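Local coordinates for protein 11S globulin (Wrightia tinctoria, PDB 5WXU) that probably serves as a seed storage protein, a hexameric nutrient reservoir, and sequesters the plant hormone auxin (indole-3-acetic acid), at residues V425-P430 with N451-T456; V433-N436 with T441-E444; E336-Y339 with M343-P346. One frame throughout, in Å; residues are numbered along the deposited sequence. Where two conformers were deposited one is given.

Contact 1 (V425-P430 with N451-T456); sequences VIRAVP and NREEIT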
loop_
_atom_site.group_PDB
_atom_site.type_symbol
_atom_site.label_atom_id
_atom_site.label_comp_id
_atom_site.label_asym_id
_atom_site.label_seq_id
_atom_site.Cartn_x
_atom_site.Cartn_y
_atom_site.Cartn_z
ATOM N N VAL B 425 -22.115 9.365 -19.958
ATOM C CA VAL B 425 -21.164 9.070 -21.035
ATOM C C VAL B 425 -21.571 9.810 -22.334
ATOM O O VAL B 425 -20.727 10.197 -23.092
ATOM C CB VAL B 425 -21.048 7.547 -21.163
ATOM C CG1 VAL B 425 -22.330 6.938 -21.607
ATOM C CG2 VAL B 425 -19.983 7.210 -22.171
ATOM N N ILE B 426 -22.856 10.047 -22.539
ATOM C CA ILE B 426 -23.306 10.839 -23.733
ATOM C C ILE B 426 -22.678 12.252 -23.704
ATOM O O ILE B 426 -22.040 12.723 -24.711
ATOM C CB ILE B 426 -24.843 10.868 -23.771
ATOM C CG1 ILE B 426 -25.442 9.456 -23.784
ATOM C CG2 ILE B 426 -25.325 11.814 -24.828
ATOM C CD1 ILE B 426 -24.938 8.536 -24.846
ATOM N N ARG B 427 -22.688 12.902 -22.555
ATOM C CA ARG B 427 -22.105 14.232 -22.380
ATOM C C ARG B 427 -20.609 14.255 -22.658
ATOM O O ARG B 427 -20.093 15.212 -23.187
ATOM C CB ARG B 427 -22.314 14.795 -20.974
ATOM C CG ARG B 427 -23.749 15.146 -20.582
ATOM C CD ARG B 427 -23.739 16.039 -19.363
ATOM N NE ARG B 427 -25.082 16.594 -19.161
ATOM C CZ ARG B 427 -25.355 17.825 -18.764
ATOM N NH1 ARG B 427 -24.413 18.717 -18.513
ATOM N NH2 ARG B 427 -26.638 18.194 -18.662
ATOM N N ALA B 428 -19.920 13.185 -22.237
ATOM C CA ALA B 428 -18.486 13.107 -22.306
ATOM C C ALA B 428 -17.937 12.919 -23.678
ATOM O O ALA B 428 -16.746 13.153 -23.886
ATOM C CB ALA B 428 -17.991 12.027 -21.347
ATOM N N VAL B 429 -18.762 12.387 -24.599
ATOM C CA VAL B 429 -18.362 12.162 -25.966
ATOM C C VAL B 429 -18.665 13.433 -26.834
ATOM O O VAL B 429 -19.677 14.094 -26.620
ATOM C CB VAL B 429 -19.081 10.875 -26.473
ATOM C CG1 VAL B 429 -18.963 10.650 -27.997
ATOM C CG2 VAL B 429 -18.559 9.636 -25.692
ATOM N N PRO B 430 -17.785 13.765 -27.788
ATOM C CA PRO B 430 -18.087 14.900 -28.679
ATOM C C PRO B 430 -19.451 14.779 -29.309
ATOM O O PRO B 430 -19.837 13.689 -29.732
ATOM C CB PRO B 430 -16.953 14.846 -29.688
ATOM C CG PRO B 430 -15.799 14.225 -28.944
ATOM C CD PRO B 430 -16.492 13.146 -28.142
ATOM N N ASN B 451 -31.075 17.475 -21.973
ATOM C CA ASN B 451 -32.493 17.593 -21.563
ATOM C C ASN B 451 -32.711 17.210 -20.093
ATOM O O ASN B 451 -33.500 17.848 -19.413
ATOM C CB ASN B 451 -33.473 16.791 -22.478
ATOM C CG ASN B 451 -33.907 17.574 -23.757
ATOM O OD1 ASN B 451 -33.398 18.627 -24.024
ATOM N ND2 ASN B 451 -34.887 17.049 -24.502
ATOM N N ARG B 452 -32.005 16.202 -19.612
ATOM C CA ARG B 452 -31.989 15.887 -18.172
ATOM C C ARG B 452 -30.744 16.485 -17.493
ATOM O O ARG B 452 -29.605 16.097 -17.817
ATOM C CB ARG B 452 -32.035 14.394 -17.973
ATOM C CG ARG B 452 -33.358 13.804 -18.470
ATOM C CD ARG B 452 -34.425 14.065 -17.443
ATOM N NE ARG B 452 -35.398 13.037 -17.534
ATOM C CZ ARG B 452 -36.300 12.778 -16.612
ATOM N NH1 ARG B 452 -36.413 13.521 -15.511
ATOM N NH2 ARG B 452 -37.119 11.802 -16.867
ATOM N N GLU B 453 -30.986 17.387 -16.547
ATOM C CA GLU B 453 -29.946 18.062 -15.799
ATOM C C GLU B 453 -29.680 17.413 -14.448
ATOM O O GLU B 453 -28.814 17.825 -13.739
ATOM C CB GLU B 453 -30.272 19.566 -15.631
ATOM C CG GLU B 453 -30.053 20.355 -16.944
ATOM C CD GLU B 453 -28.605 20.236 -17.492
ATOM O OE1 GLU B 453 -27.621 20.270 -16.671
ATOM O OE2 GLU B 453 -28.444 20.070 -18.739
ATOM N N GLU B 454 -30.416 16.366 -14.129
ATOM C CA GLU B 454 -30.218 15.643 -12.873
ATOM C C GLU B 454 -28.930 14.849 -12.947
ATOM O O GLU B 454 -28.474 14.545 -14.005
ATOM C CB GLU B 454 -31.330 14.627 -12.584
ATOM C CG GLU B 454 -32.739 15.239 -12.447
ATOM C CD GLU B 454 -33.600 15.154 -13.733
ATOM O OE1 GLU B 454 -33.109 15.332 -14.858
ATOM O OE2 GLU B 454 -34.787 14.875 -13.589
ATOM N N ILE B 455 -28.429 14.468 -11.775
ATOM C CA ILE B 455 -27.456 13.359 -11.644
ATOM C C ILE B 455 -28.169 12.207 -10.993
ATOM O O ILE B 455 -28.682 12.354 -9.861
ATOM C CB ILE B 455 -26.242 13.757 -10.778
ATOM C CG1 ILE B 455 -25.426 14.818 -11.517
ATOM C CG2 ILE B 455 -25.385 12.567 -10.467
ATOM C CD1 ILE B 455 -24.203 15.424 -10.755
ATOM N N THR B 456 -28.144 11.066 -11.692
ATOM C CA THR B 456 -28.590 9.751 -11.204
ATOM C C THR B 456 -30.062 9.552 -10.856
ATOM O O THR B 456 -30.684 8.568 -11.365
ATOM C CB THR B 456 -27.708 9.314 -10.008
ATOM O OG1 THR B 456 -26.349 9.226 -10.466
ATOM C CG2 THR B 456 -28.149 8.003 -9.389
HETATM O O HOH W 1 -25.303 21.213 -17.853
#

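Contact 2 (V433-N436 with T441-E444); sequences VWIN and TQDE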
loop_
_atom_site.group_PDB
_atom_site.type_symbol
_atom_site.label_atom_id
_atom_site.label_comp_id
_atom_site.label_asym_id
_atom_site.label_seq_id
_atom_site.Cartn_x
_atom_site.Cartn_y
_atom_site.Cartn_z
ATOM N N VAL B 433 -19.598 13.031 -32.681
ATOM C CA VAL B 433 -19.584 11.554 -32.694
ATOM C C VAL B 433 -21.007 11.019 -32.712
ATOM O O VAL B 433 -21.307 10.130 -33.527
ATOM C CB VAL B 433 -18.782 10.950 -31.495
ATOM C CG1 VAL B 433 -18.963 9.453 -31.338
ATOM C CG2 VAL B 433 -17.309 11.241 -31.636
ATOM N N TRP B 434 -21.880 11.564 -31.872
ATOM C CA TRP B 434 -23.275 11.079 -31.804
ATOM C C TRP B 434 -24.033 11.511 -33.077
ATOM O O TRP B 434 -24.851 10.768 -33.561
ATOM C CB TRP B 434 -23.944 11.616 -30.591
ATOM C CG TRP B 434 -23.262 11.241 -29.263
ATOM C CD1 TRP B 434 -23.006 12.100 -28.232
ATOM C CD2 TRP B 434 -22.887 9.940 -28.801
ATOM N NE1 TRP B 434 -22.485 11.428 -27.150
ATOM C CE2 TRP B 434 -22.342 10.102 -27.489
ATOM C CE3 TRP B 434 -22.881 8.675 -29.383
ATOM C CZ2 TRP B 434 -21.868 9.028 -26.735
ATOM C CZ3 TRP B 434 -22.353 7.573 -28.645
ATOM C CH2 TRP B 434 -21.877 7.763 -27.313
ATOM N N ILE B 435 -23.731 12.696 -33.560
ATOM C CA ILE B 435 -24.357 13.155 -34.846
ATOM C C ILE B 435 -24.139 12.094 -35.914
ATOM O O ILE B 435 -25.105 11.642 -36.551
ATOM C CB ILE B 435 -23.813 14.516 -35.285
ATOM C CG1 ILE B 435 -24.455 15.630 -34.437
ATOM C CG2 ILE B 435 -23.962 14.722 -36.833
ATOM C CD1 ILE B 435 -23.657 16.911 -34.409
ATOM N N ASN B 436 -22.889 11.636 -36.065
ATOM C CA ASN B 436 -22.550 10.644 -37.046
ATOM C C ASN B 436 -22.976 9.225 -36.756
ATOM O O ASN B 436 -23.435 8.484 -37.661
ATOM C CB ASN B 436 -21.068 10.714 -37.367
ATOM C CG ASN B 436 -20.730 11.913 -38.199
ATOM O OD1 ASN B 436 -20.831 11.861 -39.458
ATOM N ND2 ASN B 436 -20.313 13.011 -37.550
ATOM N N THR B 441 -29.337 15.336 -36.131
ATOM C CA THR B 441 -28.938 16.669 -36.334
ATOM C C THR B 441 -28.289 17.154 -35.074
ATOM O O THR B 441 -28.480 16.576 -33.940
ATOM C CB THR B 441 -30.192 17.581 -36.697
ATOM O OG1 THR B 441 -31.119 17.526 -35.614
ATOM C CG2 THR B 441 -30.888 17.074 -37.953
ATOM N N GLN B 442 -27.543 18.250 -35.235
ATOM C CA GLN B 442 -26.935 18.923 -34.092
ATOM C C GLN B 442 -27.903 19.181 -32.934
ATOM O O GLN B 442 -27.541 18.962 -31.763
ATOM C CB GLN B 442 -26.275 20.229 -34.540
ATOM C CG GLN B 442 -25.214 20.713 -33.604
ATOM C CD GLN B 442 -24.543 21.963 -34.107
ATOM O OE1 GLN B 442 -24.168 22.820 -33.312
ATOM N NE2 GLN B 442 -24.412 22.090 -35.441
ATOM N N ASP B 443 -29.149 19.664 -33.234
ATOM C CA ASP B 443 -30.063 19.999 -32.175
ATOM C C ASP B 443 -30.601 18.758 -31.460
ATOM O O ASP B 443 -30.807 18.745 -30.210
ATOM C CB ASP B 443 -31.219 20.893 -32.693
ATOM C CG ASP B 443 -30.771 22.348 -32.969
ATOM O OD1 ASP B 443 -30.004 22.949 -32.148
ATOM O OD2 ASP B 443 -31.224 22.908 -34.002
ATOM N N GLU B 444 -30.792 17.691 -32.217
ATOM C CA GLU B 444 -31.256 16.398 -31.670
ATOM C C GLU B 444 -30.177 15.837 -30.679
ATOM O O GLU B 444 -30.481 15.358 -29.589
ATOM C CB GLU B 444 -31.470 15.398 -32.731
ATOM C CG GLU B 444 -32.784 15.614 -33.482
ATOM C CD GLU B 444 -32.940 14.682 -34.639
ATOM O OE1 GLU B 444 -32.018 14.631 -35.465
ATOM O OE2 GLU B 444 -33.933 13.939 -34.703
#

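Contact 3 (E336-Y339 with M343-P346); sequences EYLY and MIVP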
loop_
_atom_site.group_PDB
_atom_site.type_symbol
_atom_site.label_atom_id
_atom_site.label_comp_id
_atom_site.label_asym_id
_atom_site.label_seq_id
_atom_site.Cartn_x
_atom_site.Cartn_y
_atom_site.Cartn_z
ATOM N N GLU B 336 -31.540 2.535 -2.420
ATOM C CA GLU B 336 -32.148 3.501 -3.322
ATOM C C GLU B 336 -33.605 3.621 -2.940
ATOM O O GLU B 336 -34.297 2.626 -2.691
ATOM C CB GLU B 336 -32.061 3.040 -4.776
ATOM C CG GLU B 336 -30.678 2.835 -5.342
ATOM C CD GLU B 336 -30.742 2.334 -6.791
ATOM O OE1 GLU B 336 -31.716 1.655 -7.129
ATOM O OE2 GLU B 336 -29.816 2.618 -7.577
ATOM N N TYR B 337 -34.062 4.863 -2.825
ATOM C CA TYR B 337 -35.458 5.186 -2.518
ATOM C C TYR B 337 -35.964 6.077 -3.649
ATOM O O TYR B 337 -35.457 7.142 -3.889
ATOM C CB TYR B 337 -35.601 5.804 -1.137
ATOM C CG TYR B 337 -37.026 5.987 -0.785
ATOM C CD1 TYR B 337 -37.808 4.894 -0.366
ATOM C CD2 TYR B 337 -37.635 7.207 -0.977
ATOM C CE1 TYR B 337 -39.185 5.033 -0.109
ATOM C CE2 TYR B 337 -38.989 7.375 -0.730
ATOM C CZ TYR B 337 -39.760 6.298 -0.285
ATOM O OH TYR B 337 -41.087 6.531 -0.022
ATOM N N LEU B 338 -36.989 5.603 -4.345
ATOM C CA LEU B 338 -37.638 6.354 -5.383
ATOM C C LEU B 338 -39.042 6.711 -4.991
ATOM O O LEU B 338 -39.824 5.876 -4.575
ATOM C CB LEU B 338 -37.658 5.594 -6.711
ATOM C CG LEU B 338 -36.280 5.316 -7.308
ATOM C CD1 LEU B 338 -36.427 4.417 -8.518
ATOM C CD2 LEU B 338 -35.555 6.604 -7.656
ATOM N N TYR B 339 -39.345 7.994 -5.185
ATOM C CA TYR B 339 -40.712 8.444 -5.128
ATOM C C TYR B 339 -41.549 7.900 -6.252
ATOM O O TYR B 339 -41.071 7.429 -7.289
ATOM C CB TYR B 339 -40.772 9.963 -5.091
ATOM C CG TYR B 339 -40.214 10.569 -3.819
ATOM C CD1 TYR B 339 -40.861 10.366 -2.602
ATOM C CD2 TYR B 339 -39.100 11.347 -3.820
ATOM C CE1 TYR B 339 -40.364 10.908 -1.430
ATOM C CE2 TYR B 339 -38.585 11.911 -2.658
ATOM C CZ TYR B 339 -39.195 11.683 -1.465
ATOM O OH TYR B 339 -38.653 12.249 -0.320
ATOM N N MET B 343 -37.210 7.700 -11.519
ATOM C CA MET B 343 -36.321 6.726 -12.176
ATOM C C MET B 343 -34.903 6.905 -11.645
ATOM O O MET B 343 -34.541 7.990 -11.126
ATOM C CB MET B 343 -36.273 6.941 -13.682
ATOM C CG MET B 343 -37.598 6.578 -14.324
ATOM S SD MET B 343 -37.447 7.110 -16.048
ATOM C CE MET B 343 -38.070 5.709 -16.920
ATOM N N ILE B 344 -34.157 5.801 -11.677
ATOM C CA ILE B 344 -32.716 5.904 -11.658
ATOM C C ILE B 344 -32.293 5.964 -13.120
ATOM O O ILE B 344 -32.865 5.259 -13.997
ATOM C CB ILE B 344 -32.052 4.705 -10.954
ATOM C CG1 ILE B 344 -32.445 4.594 -9.472
ATOM C CG2 ILE B 344 -30.546 4.841 -10.978
ATOM C CD1 ILE B 344 -31.997 5.706 -8.564
ATOM N N VAL B 345 -31.266 6.752 -13.430
ATOM C CA VAL B 345 -30.791 6.836 -14.805
ATOM C C VAL B 345 -30.437 5.459 -15.341
ATOM O O VAL B 345 -29.945 4.623 -14.605
ATOM C CB VAL B 345 -29.611 7.809 -14.966
ATOM C CG1 VAL B 345 -30.071 9.227 -14.634
ATOM C CG2 VAL B 345 -28.428 7.402 -14.145
ATOM N N PRO B 346 -30.707 5.188 -16.631
ATOM C CA PRO B 346 -30.195 4.003 -17.272
ATOM C C PRO B 346 -28.654 3.969 -17.174
ATOM O O PRO B 346 -27.981 5.030 -17.297
ATOM C CB PRO B 346 -30.564 4.168 -18.730
ATOM C CG PRO B 346 -31.179 5.475 -18.869
ATOM C CD PRO B 346 -31.400 6.090 -17.577
#

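Contact 1 (V425-P430 with N451-T456)
Arg427 reaches out from the short helix 425-428 and meets the carboxylate of Glu453 in the loop 451-456. The backbones stay well apart, with the CA atoms of Arg427 and Arg452 at 10.9 Å, so the long side chains do the bridging. Arg427 has two conformers, and in the one described here a salt bridge runs from Arg427 NH2 to Glu453 OE2 at 2.6 Å. As a hydrogen bond it is weak, with only 127° at the hydrogen, and so doubly tentative. The side chains cross at about a right angle. NH2 alone faces the carboxylate, with Glu453 OE1 also 3.0 Å from Arg427 NH2. The carboxylate sits at the edge of the guanidinium, with Glu453 CD in its plane, yet the two flat groups are turned 66° against each other. In this conformer a water adds a second link, accepting from Arg427 NH1 at 2.7 Å and donating to Glu453 OE1 at 2.8 Å. The Arg427 chain, extended from CG to NE, carries its charge across the gap. Glu453 starts out away from the helix, but a bend at chi2 (-58°) brings its carboxylate back.

The contact ties the helical extension that follows the C-terminal cupin barrel to the loop leading back to strand 457-458. Arg427 belongs to an auxin-binding site of this protein, though no auxin is bound there in this chain. Arg452 NH1 makes a salt bridge to Glu454 OE2 at 2.9 Å, also weak as a hydrogen bond. Phe127 of a third subunit packs on Glu453.

Contact 2 (V433-N436 with T441-E444)
Ile435 on helix 431-438 faces the first turn of helix 442-450, and the nearest CA atoms across the contact are those of Ile435 and Thr441, 6.0 Å apart. No hydrogen bond links the two segments. Ile435 supplies the side chain that spans the gap. Its chi1 of -77° swings CG1 to the side opposite the carbonyl carbon, and the nearly extended chi2 of 158° sends CD1 on to the second helix. There the methyl rests against the backbone at Gln442, with Ile435 CD1 3.9 Å from Gln442 CA. It also touches the base of the glutamine chain, at 4.2 Å from Gln442 CG. Ile435 CG1 lies alongside the backbone link between Thr441 and Gln442, at 4.2 Å from Thr441 O.

Gln442 leaves its backbone directed away from the 433-436 segment. Its chain runs extended beyond CG, and its amide oxygen OE1 accepts from Arg446, one turn further along the helix. Only the aliphatic part near the backbone therefore meets the isoleucine. Thr143 of a second subunit packs on both Ile435 and Gln442, so the contact is shared with the subunit interface.

The first turn of helix 442-450 is closed by bonds between Thr441 and Glu444. Thr441 N donates to Glu444 OE1 at 2.9 Å, almost straight at 175°, using the anti lone pair of that oxygen. In return, Glu444 N donates to Thr441 OG1 at 3.4 Å, a weak bond. The other carboxylate oxygen, Glu444 OE2, forms a salt bridge with Lys247 of the second subunit. The reciprocal Thr441-Glu444 pairing is a capping box, with Thr441 as the N-cap of helix 442-450, at the short connection between two consecutive helices of the extension to the C-terminal cupin domain.

Contact 3 (E336-Y339 with M343-P346)
Glu336 and Leu338 both point from strand 332-338 toward Ile344 on strand 343-349. The two short strand segments run at 115° to each other, their axes 8.2 Å apart at the closest, and no hydrogen bond joins them.

Ile344 can be followed outward. From CB, the CG2 branch comes to 4.1 Å from Glu336 OE2. The other branch, Ile344 CG1, meets the Glu336 carboxylate, 3.8 Å from both OE1 and OE2. It also has Leu338 CD1 at 4.1 Å. At the tip, Ile344 CD1 packs against Leu338 CD2 at 3.8 Å, while Glu336 OE2 remains 3.9 Å away. Leu338 CD2 also touches the backbone at Met343 O, at 3.9 Å. Val457 of strand 457-458 packs on both Leu338 and Ile344, inside the C-terminal cupin barrel.

If Glu336 were replaced, with an alanine here the carboxylate over Ile344 CG1 would be gone, and Lys396 would probably lose its weak, distant ion-pair partner. The contact is van der Waals only, an aliphatic chain against a buried carboxylate whose charge has a long, weak ion pair to Lys396 outside the two segments.

Overall arrangement
Contact 3 comes first along the chain, within the C-terminal cupin domain, where strands 332-338 and 343-349 belong to different sheets of the barrel. The chain then leaves the barrel for helices 425-428, 431-438 and 442-450. Contact 2 is nested inside the loop that contact 1 closes. Their centres lie 14 Å apart, and Trp434 joins them through a probable hydrogen bond from NE1 to Ile426 O. Contacts 1 and 3 have centres 16 Å apart and meet where Thr456 O probably accepts from Val345 N. Contacts 2 and 3 do not touch, their centres being 28 Å apart. All three reach the second subunit, so barrel and helical extension both contribute to the hexamer.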